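Local coordinates for protein ferritin light chain (Trichoplusia ni, PDB 1Z6O) that assembles with heavy chains into a secreted 24-subunit ferritin shell that stores iron, and probably facilitates nucleation of its ferrihydrite core, at residues L41-A45 with I90-V94; Y55-A59 with F76-S80; R69-L75 with F204-Q209; I143-T148 with I159-E164. One frame throughout, in Å; residues are numbered along the deposited sequence.

Contact 1. Residues L41-A45 with I90-V94; sequences LQAYA and IIKHV
Ala45 and Ile90 bring their CA atoms to 5.6 Å where segments 41-45 and 90-94, both helical, pass nearly antiparallel at 159°, their axes 9.2 Å apart at closest approach. Ile90 meets the first helix with both of its branches. Its CG2 methyl lies 3.6 Å from Ala45 CB and also bears on the backbone oxygen and CG of Leu41. The longer branch carries CD1 to the Tyr44 ring, 3.9 Å from Tyr44 CD2, the two side chains meeting at about a right angle. Leu41 has CG anti to its backbone N (chi1 -167°), which sends CD2 across to the second helix, 3.7 Å from Val94 CG2 and 4.1 Å from His93 CD2. With an alanine in place of Leu41 both methyls go, and a gap would probably open between Val94 CG2, His93 CD2 and Ile90 CG2. No hydrogen bond crosses the interface; Tyr44 OH bonds to Leu136 O and His93 NE2 to Glu158 OE2. Within the ferritin four-helix bundle, helix 157-190 adds Tyr162 and Phe167 against Ile90, with Tyr162 stacked on His93, while helix 122-148 reaches Tyr44 through Ile143.

Contact 2. Residues Y55-A59 with F76-S80; sequences YLLSA and FKKLS
The Tyr55 ring takes Leu79 CB on one face, a CH-pi contact 4.0 Å from the ring centroid and displaced toward the rim at CD1. The Phe76 ring is held in a similar way from the opposite segment: Ser58 CB lies over one face, 3.6 Å from its centroid, while Tyr55 CD2 arrives at the ring edge, 3.9 Å from Phe76 CD2. Each aromatic thus comes from one helix and is covered by a CB of the other. A chi1 of -80° in Phe76 brings its ring over Ser58 CB, and the Tyr55 and Phe76 side chains cross at about a right angle. Behind them the antiparallel helices come within 7.7 Å, axis to axis, consistent with the small residues along the seam: Ala59 CB rests 3.8 Å from Phe76 CB, and Ser80 CB 3.7 Å from Tyr55 CB. The hydroxyls find partners outside the segments, Tyr55 with Thr132, Ser58 with Tyr116, and Ser80 with Arg68 of a neighbouring heavy chain and with Ser52 O, a bond that also joins helices 37-61 and 70-96 of the ferritin bundle. Between 55-59 and 76-80 themselves no hydrogen bond forms, so cohesion there rests on dispersion and CH-pi packing.

Contact 3. Residues R69-L75 with F204-Q209; sequences RAGFSKL and FDEYLQ
A chi1 of -179° turns Asp205 CG away from its own backbone N and extends the carboxylate to the first turn of helix 70-96, where it accepts from the backbone N-H groups of Gly71 and Phe72. Phe72 N bonds to Asp205 OD2 at 3.0 Å, nearly in line with the CG-OD2 bond. Gly71 N gives its straighter bond to Asp205 OD1 at 3.2 Å and a weak one to OD2. Gln209 NE2, one turn further on, donates to Asp205 OD1 at 2.8 Å, from the same face of the carboxylate as Gly71 N, and so steadies its rotation. The negative charge at a helix N-terminus is probably favoured by the helix dipole. A lysine in place of Asp205 would probably leave the N-H groups of Gly71 and Phe72 and the amide of Gln209 without this acceptor, and set a positive charge at the helix start. Arg69, at the N-cap position, sends its guanidinium to Glu122 instead. Here the short C-terminal helix of the ferritin fold, 197-211, joins the beginning of a bundle helix at 44°, the axes only 7.3 Å apart. Such closeness depends on Gly71, since a CB there would run into Asp205 O. Asp205 OD2 lies at the edge of the Phe72 ring, the carboxylate and ring nearly coplanar. Leu208 CD1 sits over one face of that ring, 3.9 Å from its centroid, and Phe72 CZ meets Phe204 CD2 at 3.8 Å. At the far side the extended Lys74 chain brings NZ to 3.1 Å from Gln209 O.

Contact 4. Residues I143-T148 with I159-E164; sequences IHREAT and IAQYLE. With CA (calcium ion), chain Z.
Ile143 starts the contact with CG2 placed 3.7 Å from Leu163 CD1 and, more loosely, beside Ile159 CG2; the Ile143 and Leu163 side chains cross at about a right angle. His144 follows with the polar link. With chi1 at -174° its imidazole reaches over to the second helix, where NE2 donates to Glu164 OE2 at 2.7 Å in an almost straight bond of 173°. Glu164 OE2 receives it on the anti side, and the acceptor lies in the ring plane. The other oxygen, Glu164 OE1, binds a calcium ion at 2.2 Å, with Gln161 OE1 at 2.5 Å, so His144 is a second-shell residue that positions a metal ligand. Further along, Ala147 CB approaches Ile159 CG2 at 4.3 Å. Thr148 closes the row with CG2 at 3.6 Å from Ala160 CB. The same two ligands from two other copies of this chain complete the calcium site, consistent with the threefold channel of ferritins. The contact joins helices 122-148 and 157-190 of the bundle just beside their connecting loop; helix 37-61 packs Val37 and Glu40 against Ile143, and helix 70-96 sets His93 against Ile159.

In the fold
The four contacts fall into two pairs at the two ends of the helical bundle. Contacts 1 and 4, centres about 13 Å apart, touch directly, with Ile90 CA 3.6 Å from Tyr162 OH. At the other end, contacts 2 and 3 have centres about 12 Å apart and are joined by a probable hydrogen bond, Ala59 O to Ser73 OG at 2.6 Å. Helix 70-96 runs through contacts 1, 2 and 3. Contact 4 carries the calcium site of Gln161 and Glu164; a bound iron(III) ion lies about 8 Å from the Glu164 side chain, and the His93 side chain of contact 1 is about 13 Å from a calcium ion. The contact 3 centre lies about 34 Å from that of contact 4.

Contact 1. Residues L41-A45 with I90-V94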
loop_
_atom_site.group_PDB
_atom_site.type_symbol
_atom_site.label_atom_id
_atom_site.label_comp_id
_atom_site.label_asym_id
_atom_site.label_seq_id
_atom_site.Cartn_x
_atom_site.Cartn_y
_atom_site.Cartn_z
ATOM N N LEU A 41 34.049 16.420 42.071
ATOM C CA LEU A 41 33.451 16.037 40.793
ATOM C C LEU A 41 34.563 15.840 39.759
ATOM O O LEU A 41 34.517 14.912 38.949
ATOM C CB LEU A 41 32.458 17.102 40.326
ATOM C CG LEU A 41 31.563 16.648 39.162
ATOM C CD1 LEU A 41 30.692 15.460 39.619
ATOM C CD2 LEU A 41 30.687 17.815 38.686
ATOM N N GLN A 42 35.574 16.707 39.780
ATOM C CA GLN A 42 36.694 16.553 38.852
ATOM C C GLN A 42 37.424 15.239 39.130
ATOM O O GLN A 42 37.793 14.517 38.200
ATOM C CB GLN A 42 37.683 17.713 38.998
ATOM C CG GLN A 42 37.136 19.055 38.521
ATOM C CD GLN A 42 38.116 20.182 38.786
ATOM O OE1 GLN A 42 39.296 20.056 38.498
ATOM N NE2 GLN A 42 37.627 21.287 39.323
ATOM N N ALA A 43 37.654 14.930 40.404
ATOM C CA ALA A 43 38.338 13.681 40.752
ATOM C C ALA A 43 37.476 12.460 40.384
ATOM O O ALA A 43 37.997 11.368 40.173
ATOM C CB ALA A 43 38.678 13.652 42.268
ATOM N N TYR A 44 36.161 12.645 40.319
ATOM C CA TYR A 44 35.254 11.543 39.968
ATOM C C TYR A 44 35.398 11.227 38.471
ATOM O O TYR A 44 35.310 10.067 38.063
ATOM C CB TYR A 44 33.802 11.931 40.306
ATOM C CG TYR A 44 32.841 10.751 40.427
ATOM C CD1 TYR A 44 33.246 9.546 41.020
ATOM C CD2 TYR A 44 31.512 10.874 40.031
ATOM C CE1 TYR A 44 32.333 8.494 41.225
ATOM C CE2 TYR A 44 30.592 9.831 40.226
ATOM C CZ TYR A 44 31.010 8.649 40.826
ATOM O OH TYR A 44 30.094 7.628 41.030
ATOM N N ALA A 45 35.621 12.254 37.647
ATOM C CA ALA A 45 35.832 12.020 36.214
ATOM C C ALA A 45 37.137 11.229 36.074
ATOM O O ALA A 45 37.246 10.308 35.268
ATOM C CB ALA A 45 35.957 13.353 35.461
ATOM N N ILE A 90 30.973 13.687 32.810
ATOM C CA ILE A 90 31.328 14.446 34.017
ATOM C C ILE A 90 32.149 15.684 33.656
ATOM O O ILE A 90 31.945 16.758 34.219
ATOM C CB ILE A 90 32.117 13.571 35.017
ATOM C CG1 ILE A 90 31.212 12.445 35.538
ATOM C CG2 ILE A 90 32.607 14.430 36.213
ATOM C CD1 ILE A 90 31.998 11.282 36.187
ATOM N N ILE A 91 33.084 15.536 32.721
ATOM C CA ILE A 91 33.886 16.681 32.286
ATOM C C ILE A 91 32.949 17.769 31.757
ATOM O O ILE A 91 33.124 18.951 32.053
ATOM C CB ILE A 91 34.890 16.272 31.171
ATOM C CG1 ILE A 91 36.019 15.426 31.782
ATOM C CG2 ILE A 91 35.458 17.530 30.473
ATOM C CD1 ILE A 91 36.911 14.739 30.726
ATOM N N LYS A 92 31.953 17.375 30.973
ATOM C CA LYS A 92 31.004 18.350 30.446
ATOM C C LYS A 92 30.172 18.978 31.566
ATOM O O LYS A 92 29.830 20.159 31.491
ATOM C CB LYS A 92 30.077 17.706 29.407
ATOM C CG LYS A 92 30.804 17.376 28.082
ATOM C CD LYS A 92 29.873 16.669 27.104
ATOM C CE LYS A 92 30.564 16.472 25.749
ATOM N NZ LYS A 92 29.704 15.683 24.804
ATOM N N HIS A 93 29.853 18.212 32.608
ATOM C CA HIS A 93 29.071 18.784 33.705
ATOM C C HIS A 93 29.900 19.803 34.495
ATOM O O HIS A 93 29.397 20.851 34.910
ATOM C CB HIS A 93 28.573 17.694 34.665
ATOM C CG HIS A 93 27.390 18.128 35.472
ATOM N ND1 HIS A 93 26.096 17.996 35.017
ATOM C CD2 HIS A 93 27.308 18.782 36.657
ATOM C CE1 HIS A 93 25.266 18.551 35.885
ATOM N NE2 HIS A 93 25.977 19.037 36.889
ATOM N N VAL A 94 31.169 19.478 34.716
ATOM C CA VAL A 94 32.099 20.369 35.415
ATOM C C VAL A 94 32.137 21.728 34.686
ATOM O O VAL A 94 32.054 22.797 35.315
ATOM C CB VAL A 94 33.536 19.741 35.437
ATOM C CG1 VAL A 94 34.599 20.803 35.764
ATOM C CG2 VAL A 94 33.584 18.600 36.472
#

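Contact 2. Residues Y55-A59 with F76-S80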
loop_
_atom_site.group_PDB
_atom_site.type_symbol
_atom_site.label_atom_id
_atom_site.label_comp_id
_atom_site.label_asym_id
_atom_site.label_seq_id
_atom_site.Cartn_x
_atom_site.Cartn_y
_atom_site.Cartn_z
ATOM N N TYR A 55 39.182 -1.729 33.146
ATOM C CA TYR A 55 38.191 -2.669 32.614
ATOM C C TYR A 55 38.561 -3.099 31.191
ATOM O O TYR A 55 38.328 -4.243 30.794
ATOM C CB TYR A 55 36.798 -2.022 32.608
ATOM C CG TYR A 55 36.249 -1.739 34.000
ATOM C CD1 TYR A 55 35.427 -0.643 34.225
ATOM C CD2 TYR A 55 36.531 -2.589 35.077
ATOM C CE1 TYR A 55 34.883 -0.388 35.492
ATOM C CE2 TYR A 55 35.991 -2.346 36.355
ATOM C CZ TYR A 55 35.166 -1.241 36.544
ATOM O OH TYR A 55 34.602 -0.982 37.779
ATOM N N LEU A 56 39.114 -2.174 30.417
ATOM C CA LEU A 56 39.512 -2.502 29.053
ATOM C C LEU A 56 40.592 -3.589 29.076
ATOM O O LEU A 56 40.570 -4.512 28.258
ATOM C CB LEU A 56 40.032 -1.244 28.336
ATOM C CG LEU A 56 40.461 -1.492 26.883
ATOM C CD1 LEU A 56 39.241 -1.932 26.084
ATOM C CD2 LEU A 56 41.042 -0.222 26.276
ATOM N N LEU A 57 41.537 -3.492 30.009
ATOM C CA LEU A 57 42.595 -4.500 30.108
ATOM C C LEU A 57 42.018 -5.849 30.545
ATOM O O LEU A 57 42.485 -6.892 30.095
ATOM C CB LEU A 57 43.699 -4.042 31.075
ATOM C CG LEU A 57 44.483 -2.806 30.586
ATOM C CD1 LEU A 57 45.475 -2.375 31.664
ATOM C CD2 LEU A 57 45.216 -3.122 29.282
ATOM N N SER A 58 41.020 -5.843 31.427
ATOM C CA SER A 58 40.389 -7.107 31.821
ATOM C C SER A 58 39.666 -7.700 30.609
ATOM O O SER A 58 39.700 -8.912 30.397
ATOM C CB SER A 58 39.371 -6.901 32.954
ATOM O OG SER A 58 40.032 -6.651 34.181
ATOM N N ALA A 59 39.000 -6.857 29.819
ATOM C CA ALA A 59 38.301 -7.357 28.633
ATOM C C ALA A 59 39.312 -8.016 27.687
ATOM O O ALA A 59 39.033 -9.063 27.093
ATOM C CB ALA A 59 37.578 -6.217 27.911
ATOM N N PHE A 76 33.301 -6.956 30.736
ATOM C CA PHE A 76 34.277 -5.907 31.016
ATOM C C PHE A 76 34.329 -4.823 29.957
ATOM O O PHE A 76 34.578 -3.662 30.268
ATOM C CB PHE A 76 35.667 -6.507 31.220
ATOM C CG PHE A 76 35.855 -7.085 32.587
ATOM C CD1 PHE A 76 35.834 -8.463 32.791
ATOM C CD2 PHE A 76 36.006 -6.239 33.688
ATOM C CE1 PHE A 76 35.960 -8.997 34.083
ATOM C CE2 PHE A 76 36.134 -6.756 34.981
ATOM C CZ PHE A 76 36.109 -8.141 35.176
ATOM N N LYS A 77 34.088 -5.192 28.707
ATOM C CA LYS A 77 34.098 -4.205 27.637
ATOM C C LYS A 77 32.944 -3.219 27.857
ATOM O O LYS A 77 33.079 -2.007 27.640
ATOM C CB LYS A 77 33.963 -4.921 26.291
ATOM C CG LYS A 77 33.798 -4.000 25.095
ATOM C CD LYS A 77 34.970 -3.065 24.932
ATOM C CE LYS A 77 34.814 -2.276 23.634
ATOM N NZ LYS A 77 35.729 -1.122 23.600
ATOM N N LYS A 78 31.803 -3.734 28.299
ATOM C CA LYS A 78 30.656 -2.870 28.564
ATOM C C LYS A 78 30.963 -1.930 29.742
ATOM O O LYS A 78 30.644 -0.740 29.692
ATOM C CB LYS A 78 29.418 -3.714 28.865
ATOM C CG LYS A 78 28.182 -2.883 29.170
ATOM C CD LYS A 78 26.940 -3.756 29.285
ATOM C CE LYS A 78 25.704 -2.912 29.573
ATOM N NZ LYS A 78 24.473 -3.746 29.691
ATOM N N LEU A 79 31.563 -2.459 30.805
ATOM C CA LEU A 79 31.941 -1.622 31.951
ATOM C C LEU A 79 32.935 -0.540 31.506
ATOM O O LEU A 79 32.873 0.603 31.966
ATOM C CB LEU A 79 32.593 -2.465 33.053
ATOM C CG LEU A 79 31.671 -3.419 33.827
ATOM C CD1 LEU A 79 32.490 -4.153 34.889
ATOM C CD2 LEU A 79 30.532 -2.631 34.481
ATOM N N SER A 80 33.866 -0.910 30.629
ATOM C CA SER A 80 34.858 0.046 30.124
ATOM C C SER A 80 34.199 1.149 29.298
ATOM O O SER A 80 34.465 2.340 29.510
ATOM C CB SER A 80 35.902 -0.671 29.248
ATOM O OG SER A 80 36.826 0.274 28.713
#

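Contact 3. Residues R69-L75 with F204-Q209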
loop_
_atom_site.group_PDB
_atom_site.type_symbol
_atom_site.label_atom_id
_atom_site.label_comp_id
_atom_site.label_asym_id
_atom_site.label_seq_id
_atom_site.Cartn_x
_atom_site.Cartn_y
_atom_site.Cartn_z
ATOM N N ARG A 69 37.166 -16.327 27.108
ATOM C CA ARG A 69 35.836 -16.231 27.721
ATOM C C ARG A 69 35.143 -15.015 27.114
ATOM O O ARG A 69 35.229 -13.910 27.664
ATOM C CB ARG A 69 35.959 -16.027 29.231
ATOM C CG ARG A 69 36.698 -17.127 29.982
ATOM C CD ARG A 69 35.903 -18.437 30.011
ATOM N NE ARG A 69 36.446 -19.358 31.009
ATOM C CZ ARG A 69 36.164 -20.660 31.060
ATOM N NH1 ARG A 69 35.340 -21.197 30.173
ATOM N NH2 ARG A 69 36.736 -21.432 31.975
ATOM N N ALA A 70 34.461 -15.209 25.990
ATOM C CA ALA A 70 33.789 -14.102 25.309
ATOM C C ALA A 70 32.745 -13.387 26.176
ATOM O O ALA A 70 32.538 -12.179 26.030
ATOM C CB ALA A 70 33.150 -14.599 24.012
ATOM N N GLY A 71 32.095 -14.127 27.071
ATOM C CA GLY A 71 31.094 -13.536 27.946
ATOM C C GLY A 71 31.739 -12.627 28.982
ATOM O O GLY A 71 31.266 -11.514 29.222
ATOM N N PHE A 72 32.809 -13.095 29.617
ATOM C CA PHE A 72 33.503 -12.267 30.601
ATOM C C PHE A 72 34.112 -11.053 29.908
ATOM O O PHE A 72 34.095 -9.937 30.435
ATOM C CB PHE A 72 34.610 -13.060 31.304
ATOM C CG PHE A 72 34.105 -13.957 32.400
ATOM C CD1 PHE A 72 33.483 -15.169 32.097
ATOM C CD2 PHE A 72 34.210 -13.570 33.734
ATOM C CE1 PHE A 72 32.969 -15.983 33.104
ATOM C CE2 PHE A 72 33.698 -14.373 34.756
ATOM C CZ PHE A 72 33.074 -15.586 34.440
ATOM N N SER A 73 34.646 -11.265 28.713
ATOM C CA SER A 73 35.254 -10.167 27.983
ATOM C C SER A 73 34.207 -9.097 27.646
ATOM O O SER A 73 34.454 -7.893 27.783
ATOM C CB SER A 73 35.930 -10.716 26.712
ATOM O OG SER A 73 36.670 -9.700 26.088
ATOM N N LYS A 74 33.025 -9.537 27.228
ATOM C CA LYS A 74 31.935 -8.624 26.887
ATOM C C LYS A 74 31.476 -7.835 28.124
ATOM O O LYS A 74 31.143 -6.646 28.033
ATOM C CB LYS A 74 30.757 -9.427 26.328
ATOM C CG LYS A 74 29.593 -8.592 25.835
ATOM C CD LYS A 74 28.482 -9.499 25.296
ATOM C CE LYS A 74 27.349 -8.686 24.690
ATOM N NZ LYS A 74 26.227 -9.556 24.241
ATOM N N LEU A 75 31.448 -8.502 29.275
ATOM C CA LEU A 75 31.044 -7.854 30.522
ATOM C C LEU A 75 32.000 -6.694 30.824
ATOM O O LEU A 75 31.569 -5.574 31.125
ATOM C CB LEU A 75 31.067 -8.873 31.679
ATOM C CG LEU A 75 30.667 -8.391 33.087
ATOM C CD1 LEU A 75 30.296 -9.587 33.968
ATOM C CD2 LEU A 75 31.822 -7.634 33.723
ATOM N N PHE A 204 28.426 -20.737 32.298
ATOM C CA PHE A 204 28.245 -19.388 32.830
ATOM C C PHE A 204 28.724 -18.346 31.815
ATOM O O PHE A 204 28.070 -17.318 31.618
ATOM C CB PHE A 204 29.008 -19.224 34.145
ATOM C CG PHE A 204 28.682 -17.944 34.863
ATOM C CD1 PHE A 204 27.486 -17.813 35.567
ATOM C CD2 PHE A 204 29.543 -16.850 34.786
ATOM C CE1 PHE A 204 27.144 -16.603 36.188
ATOM C CE2 PHE A 204 29.212 -15.634 35.401
ATOM C CZ PHE A 204 28.012 -15.513 36.100
ATOM N N ASP A 205 29.862 -18.599 31.168
ATOM C CA ASP A 205 30.348 -17.652 30.161
ATOM C C ASP A 205 29.355 -17.527 29.002
ATOM O O ASP A 205 29.141 -16.433 28.478
ATOM C CB ASP A 205 31.714 -18.070 29.606
ATOM C CG ASP A 205 32.243 -17.073 28.572
ATOM O OD1 ASP A 205 32.067 -17.295 27.353
ATOM O OD2 ASP A 205 32.814 -16.043 28.989
ATOM N N GLU A 206 28.744 -18.643 28.599
ATOM C CA GLU A 206 27.760 -18.607 27.513
ATOM C C GLU A 206 26.551 -17.782 27.959
ATOM O O GLU A 206 25.961 -17.032 27.175
ATOM C CB GLU A 206 27.323 -20.033 27.145
ATOM C CG GLU A 206 28.429 -20.860 26.472
ATOM C CD GLU A 206 28.779 -20.342 25.077
ATOM O OE1 GLU A 206 27.845 -20.134 24.274
ATOM O OE2 GLU A 206 29.979 -20.148 24.779
ATOM N N TYR A 207 26.184 -17.926 29.226
ATOM C CA TYR A 207 25.070 -17.170 29.799
ATOM C C TYR A 207 25.393 -15.661 29.758
ATOM O O TYR A 207 24.531 -14.843 29.420
ATOM C CB TYR A 207 24.841 -17.612 31.245
ATOM C CG TYR A 207 23.915 -16.712 32.029
ATOM C CD1 TYR A 207 22.546 -16.686 31.762
ATOM C CD2 TYR A 207 24.406 -15.902 33.060
ATOM C CE1 TYR A 207 21.681 -15.881 32.500
ATOM C CE2 TYR A 207 23.545 -15.090 33.811
ATOM C CZ TYR A 207 22.185 -15.091 33.521
ATOM O OH TYR A 207 21.321 -14.315 34.258
ATOM N N LEU A 208 26.625 -15.288 30.106
ATOM C CA LEU A 208 26.998 -13.872 30.056
ATOM C C LEU A 208 26.912 -13.337 28.627
ATOM O O LEU A 208 26.506 -12.192 28.409
ATOM C CB LEU A 208 28.416 -13.646 30.595
ATOM C CG LEU A 208 28.628 -13.820 32.106
ATOM C CD1 LEU A 208 30.077 -13.456 32.452
ATOM C CD2 LEU A 208 27.661 -12.917 32.890
ATOM N N GLN A 209 27.289 -14.152 27.647
ATOM C CA GLN A 209 27.219 -13.698 26.262
ATOM C C GLN A 209 25.794 -13.325 25.867
ATOM O O GLN A 209 25.582 -12.426 25.058
ATOM C CB GLN A 209 27.732 -14.778 25.310
ATOM C CG GLN A 209 29.226 -15.002 25.406
ATOM C CD GLN A 209 29.698 -16.109 24.486
ATOM O OE1 GLN A 209 29.367 -16.119 23.305
ATOM N NE2 GLN A 209 30.483 -17.041 25.022
HETATM O O HOH W 1 34.259 -17.752 24.691
#

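Contact 4. Residues I143-T148 with I159-E164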
loop_
_atom_site.group_PDB
_atom_site.type_symbol
_atom_site.label_atom_id
_atom_site.label_comp_id
_atom_site.label_asym_id
_atom_site.label_seq_id
_atom_site.Cartn_x
_atom_site.Cartn_y
_atom_site.Cartn_z
ATOM N N ILE A 143 30.153 12.474 47.370
ATOM C CA ILE A 143 29.993 13.775 46.717
ATOM C C ILE A 143 28.593 14.332 46.978
ATOM O O ILE A 143 28.411 15.537 47.202
ATOM C CB ILE A 143 30.235 13.650 45.197
ATOM C CG1 ILE A 143 31.659 13.138 44.956
ATOM C CG2 ILE A 143 30.052 15.010 44.503
ATOM C CD1 ILE A 143 31.934 12.799 43.481
ATOM N N HIS A 144 27.603 13.445 46.961
ATOM C CA HIS A 144 26.217 13.833 47.208
ATOM C C HIS A 144 26.099 14.430 48.623
ATOM O O HIS A 144 25.463 15.467 48.829
ATOM C CB HIS A 144 25.324 12.591 47.061
ATOM C CG HIS A 144 23.856 12.874 47.143
ATOM N ND1 HIS A 144 23.211 13.132 48.335
ATOM C CD2 HIS A 144 22.899 12.902 46.180
ATOM C CE1 HIS A 144 21.918 13.303 48.104
ATOM N NE2 HIS A 144 21.704 13.168 46.805
ATOM N N ARG A 145 26.718 13.773 49.597
ATOM C CA ARG A 145 26.684 14.253 50.981
ATOM C C ARG A 145 27.434 15.596 51.113
ATOM O O ARG A 145 27.024 16.497 51.856
ATOM C CB ARG A 145 27.324 13.205 51.908
ATOM C CG ARG A 145 27.139 13.537 53.372
ATOM C CD ARG A 145 27.689 12.472 54.321
ATOM N NE ARG A 145 27.424 12.919 55.683
ATOM C CZ ARG A 145 27.120 12.128 56.699
ATOM N NH1 ARG A 145 27.040 10.810 56.531
ATOM N NH2 ARG A 145 26.865 12.670 57.883
ATOM N N GLU A 146 28.536 15.722 50.389
ATOM C CA GLU A 146 29.309 16.960 50.412
ATOM C C GLU A 146 28.473 18.105 49.819
ATOM O O GLU A 146 28.566 19.249 50.256
ATOM C CB GLU A 146 30.594 16.757 49.600
ATOM C CG GLU A 146 31.554 17.923 49.596
ATOM C CD GLU A 146 32.112 18.242 50.980
ATOM O OE1 GLU A 146 32.273 17.303 51.806
ATOM O OE2 GLU A 146 32.397 19.437 51.221
ATOM N N ALA A 147 27.637 17.796 48.831
ATOM C CA ALA A 147 26.817 18.818 48.191
ATOM C C ALA A 147 25.586 19.264 48.970
ATOM O O ALA A 147 25.102 20.376 48.784
ATOM C CB ALA A 147 26.352 18.314 46.807
ATOM N N THR A 148 25.078 18.413 49.850
ATOM C CA THR A 148 23.819 18.740 50.499
ATOM C C THR A 148 23.773 18.553 51.997
ATOM O O THR A 148 22.710 18.678 52.587
ATOM C CB THR A 148 22.687 17.840 49.921
ATOM O OG1 THR A 148 23.027 16.460 50.142
ATOM C CG2 THR A 148 22.520 18.065 48.433
ATOM N N ILE A 159 23.928 19.377 41.686
ATOM C CA ILE A 159 24.903 18.280 41.685
ATOM C C ILE A 159 24.250 17.029 42.288
ATOM O O ILE A 159 24.441 15.915 41.797
ATOM C CB ILE A 159 26.160 18.624 42.530
ATOM C CG1 ILE A 159 26.950 19.760 41.866
ATOM C CG2 ILE A 159 27.037 17.369 42.699
ATOM C CD1 ILE A 159 27.402 19.454 40.419
ATOM N N ALA A 160 23.475 17.204 43.356
ATOM C CA ALA A 160 22.812 16.055 43.978
ATOM C C ALA A 160 21.875 15.328 43.002
ATOM O O ALA A 160 21.920 14.102 42.886
ATOM C CB ALA A 160 22.031 16.505 45.224
ATOM N N GLN A 161 21.031 16.081 42.296
ATOM C CA GLN A 161 20.087 15.475 41.350
ATOM C C GLN A 161 20.837 14.849 40.170
ATOM O O GLN A 161 20.437 13.797 39.664
ATOM C CB GLN A 161 19.078 16.526 40.850
ATOM C CG GLN A 161 18.233 16.072 39.645
ATOM C CD GLN A 161 17.068 15.121 39.979
ATOM O OE1 GLN A 161 17.017 14.474 41.039
ATOM N NE2 GLN A 161 16.128 15.025 39.045
ATOM N N TYR A 162 21.914 15.495 39.725
ATOM C CA TYR A 162 22.725 14.946 38.628
ATOM C C TYR A 162 23.275 13.570 39.048
ATOM O O TYR A 162 23.191 12.595 38.294
ATOM C CB TYR A 162 23.886 15.900 38.310
ATOM C CG TYR A 162 24.938 15.332 37.375
ATOM C CD1 TYR A 162 24.608 14.910 36.085
ATOM C CD2 TYR A 162 26.271 15.254 37.770
ATOM C CE1 TYR A 162 25.599 14.421 35.205
ATOM C CE2 TYR A 162 27.260 14.776 36.904
ATOM C CZ TYR A 162 26.916 14.363 35.632
ATOM O OH TYR A 162 27.903 13.890 34.798
ATOM N N LEU A 163 23.830 13.479 40.256
ATOM C CA LEU A 163 24.356 12.201 40.736
ATOM C C LEU A 163 23.236 11.171 40.892
ATOM O O LEU A 163 23.398 10.009 40.519
ATOM C CB LEU A 163 25.077 12.378 42.082
ATOM C CG LEU A 163 26.378 13.193 42.019
ATOM C CD1 LEU A 163 26.854 13.513 43.440
ATOM C CD2 LEU A 163 27.447 12.392 41.244
ATOM N N GLU A 164 22.103 11.594 41.443
ATOM C CA GLU A 164 20.973 10.691 41.643
ATOM C C GLU A 164 20.497 10.083 40.334
ATOM O O GLU A 164 20.304 8.874 40.235
ATOM C CB GLU A 164 19.797 11.435 42.307
ATOM C CG GLU A 164 20.059 11.756 43.788
ATOM C CD GLU A 164 19.047 12.721 44.401
ATOM O OE1 GLU A 164 18.028 13.049 43.757
ATOM O OE2 GLU A 164 19.278 13.158 45.546
HETATM CA CA CA Z . 15.919 13.374 43.036
#